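Local coordinates for protein taurocyamine kinase (Schistosoma mansoni, PDB 4WOD) that reversibly transfers phosphate between ATP and the guanidino compound taurocyamine, through two fused phosphagen kinase repeats carried on one chain, at residues 11-16 / 25-30; 282-287 / 319-324; 528-533 / 562-567. The protein carries 4 engineered substitutions. All blocks are in the same frame, centred on the assembly; numbering follows the deposited sequence.

Contact 1. Residues 11-16 / 25-30; sequences VKIRND and KYLTDD. Engineered in segment 11-16: Val11 (natural residue Ala).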
loop_
_atom_site.group_PDB
_atom_site.type_symbol
_atom_site.label_atom_id
_atom_site.label_comp_id
_atom_site.label_asym_id
_atom_site.label_seq_id
_atom_site.Cartn_x
_atom_site.Cartn_y
_atom_site.Cartn_z
ATOM N N VAL A 11 -7.771 25.615 16.044
ATOM C CA VAL A 11 -6.552 25.498 16.848
ATOM C C VAL A 11 -6.354 24.098 17.464
ATOM O O VAL A 11 -5.248 23.553 17.409
ATOM C CB VAL A 11 -6.539 26.564 17.944
ATOM C CG1 VAL A 11 -5.462 26.260 19.002
ATOM C CG2 VAL A 11 -6.305 27.924 17.308
ATOM N N LYS A 12 -7.412 23.508 18.023
ATOM C CA LYS A 12 -7.331 22.154 18.580
ATOM C C LYS A 12 -6.934 21.124 17.520
ATOM O O LYS A 12 -6.027 20.305 17.724
ATOM C CB LYS A 12 -8.671 21.748 19.216
ATOM C CG LYS A 12 -8.975 22.416 20.548
ATOM C CD LYS A 12 -10.302 21.932 21.118
ATOM C CE LYS A 12 -10.449 22.338 22.569
ATOM N NZ LYS A 12 -9.545 21.546 23.451
ATOM N N ILE A 13 -7.622 21.173 16.387
ATOM C CA ILE A 13 -7.349 20.274 15.290
ATOM C C ILE A 13 -5.931 20.475 14.735
ATOM O O ILE A 13 -5.231 19.510 14.447
ATOM C CB ILE A 13 -8.396 20.465 14.167
ATOM C CG1 ILE A 13 -9.783 20.043 14.684
ATOM C CG2 ILE A 13 -7.998 19.671 12.934
ATOM C CD1 ILE A 13 -10.974 20.491 13.817
ATOM N N ARG A 14 -5.496 21.723 14.595
ATOM C CA ARG A 14 -4.156 21.981 14.060
ATOM C C ARG A 14 -3.053 21.607 15.050
ATOM O O ARG A 14 -2.020 21.079 14.661
ATOM C CB ARG A 14 -4.016 23.437 13.660
ATOM C CG ARG A 14 -4.589 23.705 12.308
ATOM C CD ARG A 14 -4.314 25.121 11.876
ATOM N NE ARG A 14 -4.575 25.286 10.456
ATOM C CZ ARG A 14 -4.413 26.429 9.802
ATOM N NH1 ARG A 14 -4.002 27.510 10.458
ATOM N NH2 ARG A 14 -4.668 26.485 8.501
ATOM N N ASN A 15 -3.281 21.874 16.330
ATOM C CA ASN A 15 -2.290 21.561 17.360
ATOM C C ASN A 15 -2.175 20.070 17.667
ATOM O O ASN A 15 -1.327 19.658 18.458
ATOM C CB ASN A 15 -2.608 22.307 18.658
ATOM C CG ASN A 15 -2.205 23.765 18.605
ATOM O OD1 ASN A 15 -1.479 24.193 17.700
ATOM N ND2 ASN A 15 -2.666 24.539 19.589
ATOM N N ASP A 16 -3.033 19.261 17.059
ATOM C CA ASP A 16 -3.049 17.843 17.374
ATOM C C ASP A 16 -2.204 17.065 16.371
ATOM O O ASP A 16 -2.579 16.909 15.205
ATOM C CB ASP A 16 -4.484 17.317 17.406
ATOM C CG ASP A 16 -4.583 15.936 18.029
ATOM O OD1 ASP A 16 -3.530 15.333 18.341
ATOM O OD2 ASP A 16 -5.723 15.447 18.200
ATOM N N LYS A 25 -6.761 19.763 6.855
ATOM C CA LYS A 25 -6.139 20.220 5.619
ATOM C C LYS A 25 -6.825 21.452 5.060
ATOM O O LYS A 25 -6.163 22.383 4.620
ATOM C CB LYS A 25 -6.146 19.089 4.595
ATOM C CG LYS A 25 -5.412 19.385 3.310
ATOM C CD LYS A 25 -5.158 18.084 2.562
ATOM C CE LYS A 25 -4.705 18.314 1.138
ATOM N NZ LYS A 25 -4.595 16.995 0.441
ATOM N N TYR A 26 -8.151 21.486 5.114
ATOM C CA TYR A 26 -8.875 22.548 4.437
ATOM C C TYR A 26 -9.509 23.584 5.365
ATOM O O TYR A 26 -10.014 24.608 4.886
ATOM C CB TYR A 26 -9.930 21.931 3.514
ATOM C CG TYR A 26 -9.289 21.146 2.384
ATOM C CD1 TYR A 26 -8.542 21.795 1.391
ATOM C CD2 TYR A 26 -9.411 19.760 2.316
ATOM C CE1 TYR A 26 -7.937 21.079 0.370
ATOM C CE2 TYR A 26 -8.822 19.040 1.300
ATOM C CZ TYR A 26 -8.082 19.705 0.324
ATOM O OH TYR A 26 -7.495 18.982 -0.685
ATOM N N LEU A 27 -9.457 23.364 6.680
ATOM C CA LEU A 27 -10.007 24.362 7.605
ATOM C C LEU A 27 -8.969 25.472 7.844
ATOM O O LEU A 27 -8.366 25.579 8.923
ATOM C CB LEU A 27 -10.443 23.718 8.925
ATOM C CG LEU A 27 -11.225 24.596 9.910
ATOM C CD1 LEU A 27 -12.463 25.170 9.231
ATOM C CD2 LEU A 27 -11.611 23.815 11.150
ATOM N N THR A 28 -8.768 26.287 6.816
ATOM C CA THR A 28 -7.720 27.309 6.832
ATOM C C THR A 28 -8.167 28.554 7.576
ATOM O O THR A 28 -9.358 28.727 7.869
ATOM C CB THR A 28 -7.305 27.705 5.413
ATOM O OG1 THR A 28 -8.380 28.425 4.777
ATOM C CG2 THR A 28 -6.956 26.455 4.597
ATOM N N ASP A 29 -7.206 29.423 7.877
ATOM C CA ASP A 29 -7.509 30.727 8.453
ATOM C C ASP A 29 -8.564 31.467 7.616
ATOM O O ASP A 29 -9.510 32.030 8.166
ATOM C CB ASP A 29 -6.234 31.585 8.584
ATOM C CG ASP A 29 -5.291 31.086 9.684
ATOM O OD1 ASP A 29 -5.676 30.165 10.440
ATOM O OD2 ASP A 29 -4.171 31.622 9.808
ATOM N N ASP A 30 -8.422 31.451 6.295
ATOM C CA ASP A 30 -9.357 32.197 5.454
ATOM C C ASP A 30 -10.757 31.602 5.548
ATOM O O ASP A 30 -11.756 32.328 5.551
ATOM C CB ASP A 30 -8.892 32.214 3.995
ATOM C CG ASP A 30 -7.660 33.078 3.787
ATOM O OD1 ASP A 30 -7.298 33.832 4.723
ATOM O OD2 ASP A 30 -7.064 33.009 2.691
HETATM O O HOH W 1 -6.432 23.405 9.921
HETATM O O HOH W 2 -4.338 28.957 7.150
HETATM O O HOH W 3 -5.265 24.484 7.249
#

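Contact 2. Residues 282-287 / 319-324; sequences AKIPML and YDLSNK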
loop_
_atom_site.group_PDB
_atom_site.type_symbol
_atom_site.label_atom_id
_atom_site.label_comp_id
_atom_site.label_asym_id
_atom_site.label_seq_id
_atom_site.Cartn_x
_atom_site.Cartn_y
_atom_site.Cartn_z
ATOM N N ALA A 282 -16.148 -12.360 2.011
ATOM C CA ALA A 282 -15.557 -13.451 1.248
ATOM C C ALA A 282 -14.325 -14.012 1.934
ATOM O O ALA A 282 -13.585 -13.267 2.569
ATOM C CB ALA A 282 -15.199 -12.981 -0.152
ATOM N N LYS A 283 -14.101 -15.313 1.768
ATOM C CA LYS A 283 -12.876 -15.980 2.224
ATOM C C LYS A 283 -11.772 -15.901 1.174
ATOM O O LYS A 283 -11.750 -16.688 0.226
ATOM C CB LYS A 283 -13.141 -17.449 2.568
ATOM C CG LYS A 283 -14.140 -17.689 3.682
ATOM C CD LYS A 283 -14.867 -19.011 3.458
ATOM C CE LYS A 283 -16.378 -18.898 3.664
ATOM N NZ LYS A 283 -17.140 -19.969 2.933
ATOM N N ILE A 284 -10.845 -14.968 1.359
ATOM C CA ILE A 284 -9.735 -14.786 0.426
ATOM C C ILE A 284 -8.368 -14.705 1.143
ATOM O O ILE A 284 -7.605 -13.756 0.929
ATOM C CB ILE A 284 -9.947 -13.514 -0.419
ATOM C CG1 ILE A 284 -10.099 -12.284 0.491
ATOM C CG2 ILE A 284 -11.226 -13.661 -1.275
ATOM C CD1 ILE A 284 -9.875 -10.975 -0.210
ATOM N N PRO A 285 -8.040 -15.719 1.966
ATOM C CA PRO A 285 -6.798 -15.660 2.753
ATOM C C PRO A 285 -5.519 -15.540 1.913
ATOM O O PRO A 285 -4.582 -14.868 2.345
ATOM C CB PRO A 285 -6.807 -16.994 3.519
ATOM C CG PRO A 285 -7.592 -17.915 2.635
ATOM C CD PRO A 285 -8.700 -17.033 2.093
ATOM N N MET A 286 -5.465 -16.171 0.741
ATOM C CA MET A 286 -4.218 -16.171 -0.001
ATOM C C MET A 286 -4.032 -14.843 -0.701
ATOM O O MET A 286 -2.939 -14.290 -0.701
ATOM C CB MET A 286 -4.170 -17.335 -0.996
ATOM C CG MET A 286 -2.755 -17.734 -1.369
ATOM S SD MET A 286 -2.629 -19.481 -1.838
ATOM C CE MET A 286 -2.612 -20.251 -0.230
ATOM N N LEU A 287 -5.116 -14.313 -1.269
ATOM C CA LEU A 287 -5.090 -12.999 -1.892
ATOM C C LEU A 287 -4.772 -11.911 -0.868
ATOM O O LEU A 287 -3.995 -10.993 -1.149
ATOM C CB LEU A 287 -6.435 -12.702 -2.569
ATOM C CG LEU A 287 -6.784 -11.302 -3.071
ATOM C CD1 LEU A 287 -5.853 -10.808 -4.187
ATOM C CD2 LEU A 287 -8.241 -11.310 -3.548
ATOM N N TYR A 319 -12.874 -11.235 4.320
ATOM C CA TYR A 319 -12.893 -9.790 4.131
ATOM C C TYR A 319 -14.200 -9.298 3.569
ATOM O O TYR A 319 -14.891 -10.025 2.856
ATOM C CB TYR A 319 -11.766 -9.346 3.199
ATOM C CG TYR A 319 -10.423 -9.415 3.864
ATOM C CD1 TYR A 319 -9.810 -8.259 4.353
ATOM C CD2 TYR A 319 -9.782 -10.636 4.043
ATOM C CE1 TYR A 319 -8.586 -8.318 4.980
ATOM C CE2 TYR A 319 -8.568 -10.709 4.674
ATOM C CZ TYR A 319 -7.962 -9.549 5.131
ATOM O OH TYR A 319 -6.738 -9.628 5.757
ATOM N N ASP A 320 -14.519 -8.052 3.902
ATOM C CA ASP A 320 -15.593 -7.323 3.246
ATOM C C ASP A 320 -15.006 -6.631 2.018
ATOM O O ASP A 320 -14.038 -5.870 2.120
ATOM C CB ASP A 320 -16.224 -6.312 4.209
ATOM C CG ASP A 320 -17.441 -5.614 3.620
ATOM O OD1 ASP A 320 -17.257 -4.664 2.830
ATOM O OD2 ASP A 320 -18.586 -5.999 3.960
ATOM N N LEU A 321 -15.575 -6.927 0.856
ATOM C CA LEU A 321 -15.147 -6.348 -0.412
ATOM C C LEU A 321 -16.305 -5.564 -0.991
ATOM O O LEU A 321 -17.352 -6.148 -1.222
ATOM C CB LEU A 321 -14.726 -7.437 -1.406
ATOM C CG LEU A 321 -13.640 -8.406 -0.929
ATOM C CD1 LEU A 321 -13.442 -9.488 -1.965
ATOM C CD2 LEU A 321 -12.343 -7.641 -0.689
ATOM N N SER A 322 -16.122 -4.270 -1.232
ATOM C CA SER A 322 -17.197 -3.432 -1.798
ATOM C C SER A 322 -16.720 -2.513 -2.940
ATOM O O SER A 322 -15.528 -2.293 -3.101
ATOM C CB SER A 322 -17.838 -2.583 -0.692
ATOM O OG SER A 322 -16.882 -1.762 -0.052
ATOM N N ASN A 323 -17.658 -1.987 -3.737
ATOM C CA ASN A 323 -17.331 -0.937 -4.686
ATOM C C ASN A 323 -16.609 0.204 -3.984
ATOM O O ASN A 323 -17.033 0.641 -2.918
ATOM C CB ASN A 323 -18.597 -0.400 -5.386
ATOM C CG ASN A 323 -19.716 -0.023 -4.408
ATOM O OD1 ASN A 323 -20.306 -0.886 -3.747
ATOM N ND2 ASN A 323 -20.044 1.278 -4.352
ATOM N N LYS A 324 -15.510 0.682 -4.563
ATOM C CA LYS A 324 -14.806 1.801 -3.935
ATOM C C LYS A 324 -15.472 3.139 -4.255
ATOM O O LYS A 324 -15.238 4.125 -3.569
ATOM C CB LYS A 324 -13.338 1.835 -4.368
ATOM C CG LYS A 324 -13.115 2.248 -5.832
ATOM C CD LYS A 324 -11.630 2.240 -6.211
ATOM C CE LYS A 324 -11.422 2.729 -7.654
ATOM N NZ LYS A 324 -9.998 2.582 -8.099
#

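Contact 3. Residues 528-533 / 562-567; sequences YPLTDM and RDWPVG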
loop_
_atom_site.group_PDB
_atom_site.type_symbol
_atom_site.label_atom_id
_atom_site.label_comp_id
_atom_site.label_asym_id
_atom_site.label_seq_id
_atom_site.Cartn_x
_atom_site.Cartn_y
_atom_site.Cartn_z
ATOM N N TYR A 528 21.355 -3.183 15.386
ATOM C CA TYR A 528 20.052 -2.630 15.755
ATOM C C TYR A 528 18.931 -3.358 15.027
ATOM O O TYR A 528 18.621 -3.015 13.888
ATOM C CB TYR A 528 19.968 -1.134 15.443
ATOM C CG TYR A 528 21.055 -0.312 16.094
ATOM C CD1 TYR A 528 20.908 0.173 17.394
ATOM C CD2 TYR A 528 22.245 -0.045 15.420
ATOM C CE1 TYR A 528 21.909 0.924 17.999
ATOM C CE2 TYR A 528 23.253 0.701 16.015
ATOM C CZ TYR A 528 23.077 1.182 17.301
ATOM O OH TYR A 528 24.085 1.919 17.888
ATOM N N PRO A 529 18.332 -4.362 15.685
ATOM C CA PRO A 529 17.208 -5.075 15.069
ATOM C C PRO A 529 16.014 -4.161 14.874
ATOM O O PRO A 529 15.625 -3.452 15.806
ATOM C CB PRO A 529 16.879 -6.190 16.076
ATOM C CG PRO A 529 17.583 -5.820 17.349
ATOM C CD PRO A 529 18.747 -4.953 16.973
ATOM N N LEU A 530 15.440 -4.179 13.678
ATOM C CA LEU A 530 14.239 -3.403 13.415
ATOM C C LEU A 530 13.075 -3.807 14.349
ATOM O O LEU A 530 12.166 -3.006 14.583
ATOM C CB LEU A 530 13.838 -3.555 11.941
ATOM C CG LEU A 530 14.160 -2.405 10.979
ATOM C CD1 LEU A 530 15.634 -2.039 11.007
ATOM C CD2 LEU A 530 13.719 -2.711 9.540
ATOM N N THR A 531 13.124 -5.025 14.902
ATOM C CA THR A 531 12.060 -5.543 15.780
ATOM C C THR A 531 12.205 -5.087 17.222
ATOM O O THR A 531 11.210 -4.840 17.881
ATOM C CB THR A 531 11.993 -7.085 15.798
ATOM O OG1 THR A 531 13.287 -7.628 16.079
ATOM C CG2 THR A 531 11.517 -7.603 14.479
ATOM N N ASP A 532 13.437 -4.953 17.706
ATOM C CA ASP A 532 13.688 -4.758 19.139
ATOM C C ASP A 532 14.605 -3.587 19.403
ATOM O O ASP A 532 15.580 -3.702 20.142
ATOM C CB ASP A 532 14.306 -6.014 19.759
ATOM C CG ASP A 532 13.271 -7.032 20.138
ATOM O OD1 ASP A 532 12.210 -6.598 20.640
ATOM O OD2 ASP A 532 13.511 -8.251 19.948
ATOM N N MET A 533 14.306 -2.459 18.791
ATOM C CA MET A 533 15.229 -1.353 18.845
ATOM C C MET A 533 14.828 -0.345 19.898
ATOM O O MET A 533 13.648 -0.084 20.095
ATOM C CB MET A 533 15.318 -0.677 17.484
ATOM C CG MET A 533 16.568 0.100 17.303
ATOM S SD MET A 533 16.491 0.971 15.756
ATOM C CE MET A 533 16.297 -0.390 14.597
ATOM N N ARG A 562 7.556 -8.674 3.394
ATOM C CA ARG A 562 6.665 -9.593 4.074
ATOM C C ARG A 562 7.124 -9.879 5.514
ATOM O O ARG A 562 8.319 -9.851 5.804
ATOM C CB ARG A 562 6.563 -10.894 3.283
ATOM C CG ARG A 562 5.683 -10.833 2.024
ATOM C CD ARG A 562 5.780 -12.187 1.278
ATOM N NE ARG A 562 7.151 -12.650 1.355
ATOM C CZ ARG A 562 7.569 -13.748 1.971
ATOM N NH1 ARG A 562 6.730 -14.609 2.545
ATOM N NH2 ARG A 562 8.852 -13.986 1.985
ATOM N N ASP A 563 6.164 -10.166 6.398
ATOM C CA ASP A 563 6.403 -10.449 7.820
ATOM C C ASP A 563 7.249 -9.368 8.499
ATOM O O ASP A 563 8.162 -9.647 9.289
ATOM C CB ASP A 563 7.045 -11.824 7.988
ATOM C CG ASP A 563 6.147 -12.925 7.491
ATOM O OD1 ASP A 563 5.000 -12.995 7.992
ATOM O OD2 ASP A 563 6.571 -13.698 6.596
ATOM N N TRP A 564 6.881 -8.133 8.198
ATOM C CA TRP A 564 7.593 -6.942 8.638
ATOM C C TRP A 564 7.474 -6.733 10.152
ATOM O O TRP A 564 6.402 -6.950 10.742
ATOM C CB TRP A 564 7.049 -5.743 7.869
ATOM C CG TRP A 564 7.805 -4.484 8.072
ATOM C CD1 TRP A 564 7.438 -3.423 8.847
ATOM C CD2 TRP A 564 9.069 -4.145 7.492
ATOM N NE1 TRP A 564 8.400 -2.444 8.784
ATOM C CE2 TRP A 564 9.410 -2.862 7.958
ATOM C CE3 TRP A 564 9.946 -4.803 6.631
ATOM C CZ2 TRP A 564 10.586 -2.222 7.584
ATOM C CZ3 TRP A 564 11.118 -4.169 6.262
ATOM C CH2 TRP A 564 11.424 -2.886 6.735
ATOM N N PRO A 565 8.583 -6.347 10.802
ATOM C CA PRO A 565 9.928 -6.151 10.257
ATOM C C PRO A 565 10.883 -7.252 10.712
ATOM O O PRO A 565 12.054 -6.976 10.978
ATOM C CB PRO A 565 10.335 -4.811 10.872
ATOM C CG PRO A 565 9.656 -4.843 12.256
ATOM C CD PRO A 565 8.538 -5.911 12.206
ATOM N N VAL A 566 10.382 -8.480 10.820
ATOM C CA VAL A 566 11.125 -9.565 11.451
ATOM C C VAL A 566 12.409 -9.907 10.694
ATOM O O VAL A 566 12.414 -10.005 9.468
ATOM C CB VAL A 566 10.232 -10.825 11.577
ATOM C CG1 VAL A 566 10.995 -11.969 12.210
ATOM C CG2 VAL A 566 9.014 -10.500 12.413
ATOM N N GLY A 567 13.493 -10.085 11.440
ATOM C CA GLY A 567 14.783 -10.449 10.880
ATOM C C GLY A 567 15.531 -9.353 10.134
ATOM O O GLY A 567 16.582 -9.629 9.537
#

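Contact 1. Residues 11-16 / 25-30
Arg14 reaches from helix 6-14 to the link between helices 22-26 and 29-35, where its NH1 forms a salt bridge with Asp29 OD1 at 3.1 Å. The two side chains meet at a slant, with the guanidinium and carboxylate planes 49° apart and Asp29 OD2 4.2 Å from Arg14 NH1, so only NH1 and OD1 come close and the pairing is not the flat, two-pronged kind. Behind this charge pair NH2 passes over the backbone at Thr28, 3.6 Å from its CA. Deeper in, Ile13 CD1 touches Leu27 CD2 at 4.3 Å; these two side chains are buried, and Ile13 also packs on Asn53 and Ala54 of helix 46-55.

Waters extend the contact between the segments. One molecule accepts from Arg14 NE at 2.7 Å and lies 3.1 Å from Leu27 O, which can take its proton. A second lies in the guanidinium plane at its edge and accepts from both Arg14 NH2 (2.8 Å) and Asp29 N (3.0 Å). The arginine gets this far because its chain is extended from CG to NE (chi2 -174°, chi3 166°).

In the next shell, Gln10, one turn earlier on helix 6-14, donates through NE2 to both Asp29 OD1 and Leu27 O, and so ties the same two acceptors to the same helix. Leu27 is the centre of an inverse gamma turn, and Thr28 is the N-cap of helix 29-35, its OG1 bonded to Ile31 N. The contact therefore closes a corner of the small helical N-terminal domain of the first phosphagen kinase repeat. The chemistry points to a hydrated surface contact, probably electrostatic in good part, over a small apolar one, with Asp29 OD1 shared between the salt bridge to Arg14 and the hydrogen bond from Gln10 NE2.

Contact 2. Residues 282-287 / 319-324
The Tyr319 ring is approached obliquely by Ile284, whose CG1 lies 3.9 Å from CD2, while Phe293 of helix 293-299 meets the ring edge-to-face. Ile284 and Tyr319 cross at about a right angle, and CG1 is the isoleucine atom that comes nearest the ring. The setting is the antiparallel sheet of the phosphagen kinase catalytic domain, in which strands 277-283 and 318-323 are neighbours.

Ala282 and Tyr319 form a hydrogen-bonded antiparallel pair, their CA atoms 5.4 Å apart. Both bonds are short and nearly straight: Ala282 N to Tyr319 O and Tyr319 N to Ala282 O are each 2.8 Å, with N-H...O angles of 168° and 163°. Beyond this pair the backbone of Ile284 still bonds to Gly317, and the chain then enters the short, weakly bonded helical turn at 285-288, where Glu349 of helix 331-355 accepts from the amides of Met286 and Leu287.

Ala282 and Tyr319 point to the same face of the sheet, where Ala282 CB also touches Leu321 CD1 at 4.3 Å and Ala282 packs on Leu346 of helix 331-355. Leu321 adds Ile302 and Pro304 of strand 302-306 on its other flank, so the apolar layer runs across three strands. The neighbouring Asp320 forms a salt bridge with Arg277, a predicted ATP-binding residue, which places the contact beside the probable nucleotide site.

Ile284 carries CG1 between its backbone N and carbonyl carbon (chi1 57°), which directs that branch at the partner strand; there its CD1 meets Leu321 CD2 tip to tip at 4.2 Å.

Contact 3. Residues 528-533 / 562-567
Trp564 holds CG anti to its own backbone N (chi1 -172°), which swings the far, six-membered part of the indole toward Leu530. The leucine meets it with one methyl: CD2 lies 3.6 Å from Trp564 CH2 and 3.7 Å from CZ2, on an oblique line. The peptide bond between Trp564 and Pro565 is cis, and this folds the proline back on the indole, with Pro565 CB 3.5 Å above one face and offset toward the rim.

The same proline also faces the other segment, its CB 3.9 Å from Leu530 CB. Leu530 thus bridges ring and proline, using its methyl for one and its CB for the other. Thr531 follows with its methyl, CG2, which sits 3.6 Å from Pro565 O and equally far from Val566 CA. These contacts are apolar or van der Waals in kind.

Each loop has its own internal support: Asp532 N bonds to Pro529 O, and Val566 N to Asp563 O at 2.9 Å. Around them, Leu530 leans on Phe548, and Val566 rests on Lys502 and Ile506 of helix 502-517.

Backbone bonds of Tyr528 with Ile570 and of Leu530 with Arg568 place the loops at the end of edge strand 525-529, where it pairs with strand 569-573. The arrangement is apolar packing between two loops at the margin of the antiparallel sheet in the catalytic domain of the second phosphagen kinase repeat.

How the contacts relate
Contacts 1 and 2 belong to the first repeat and contact 3 to the second. Contact 2 is buried, centred about 16 Å from the centre of the chain, and joins adjacent strands of a sheet, one next to the outermost. Contact 3 is partly buried, at the end of one outermost strand of the equivalent sheet, where two loops meet by apolar contacts without backbone bonds. Contact 1, centred about 27 Å out, joins helices of an N-terminal domain and combines a salt bridge and waters at the surface with a small buried apolar touch. The three do not touch: nearest atoms are about 9 Å apart for contacts 2 and 3, and about 17 Å for contacts 1 and 2.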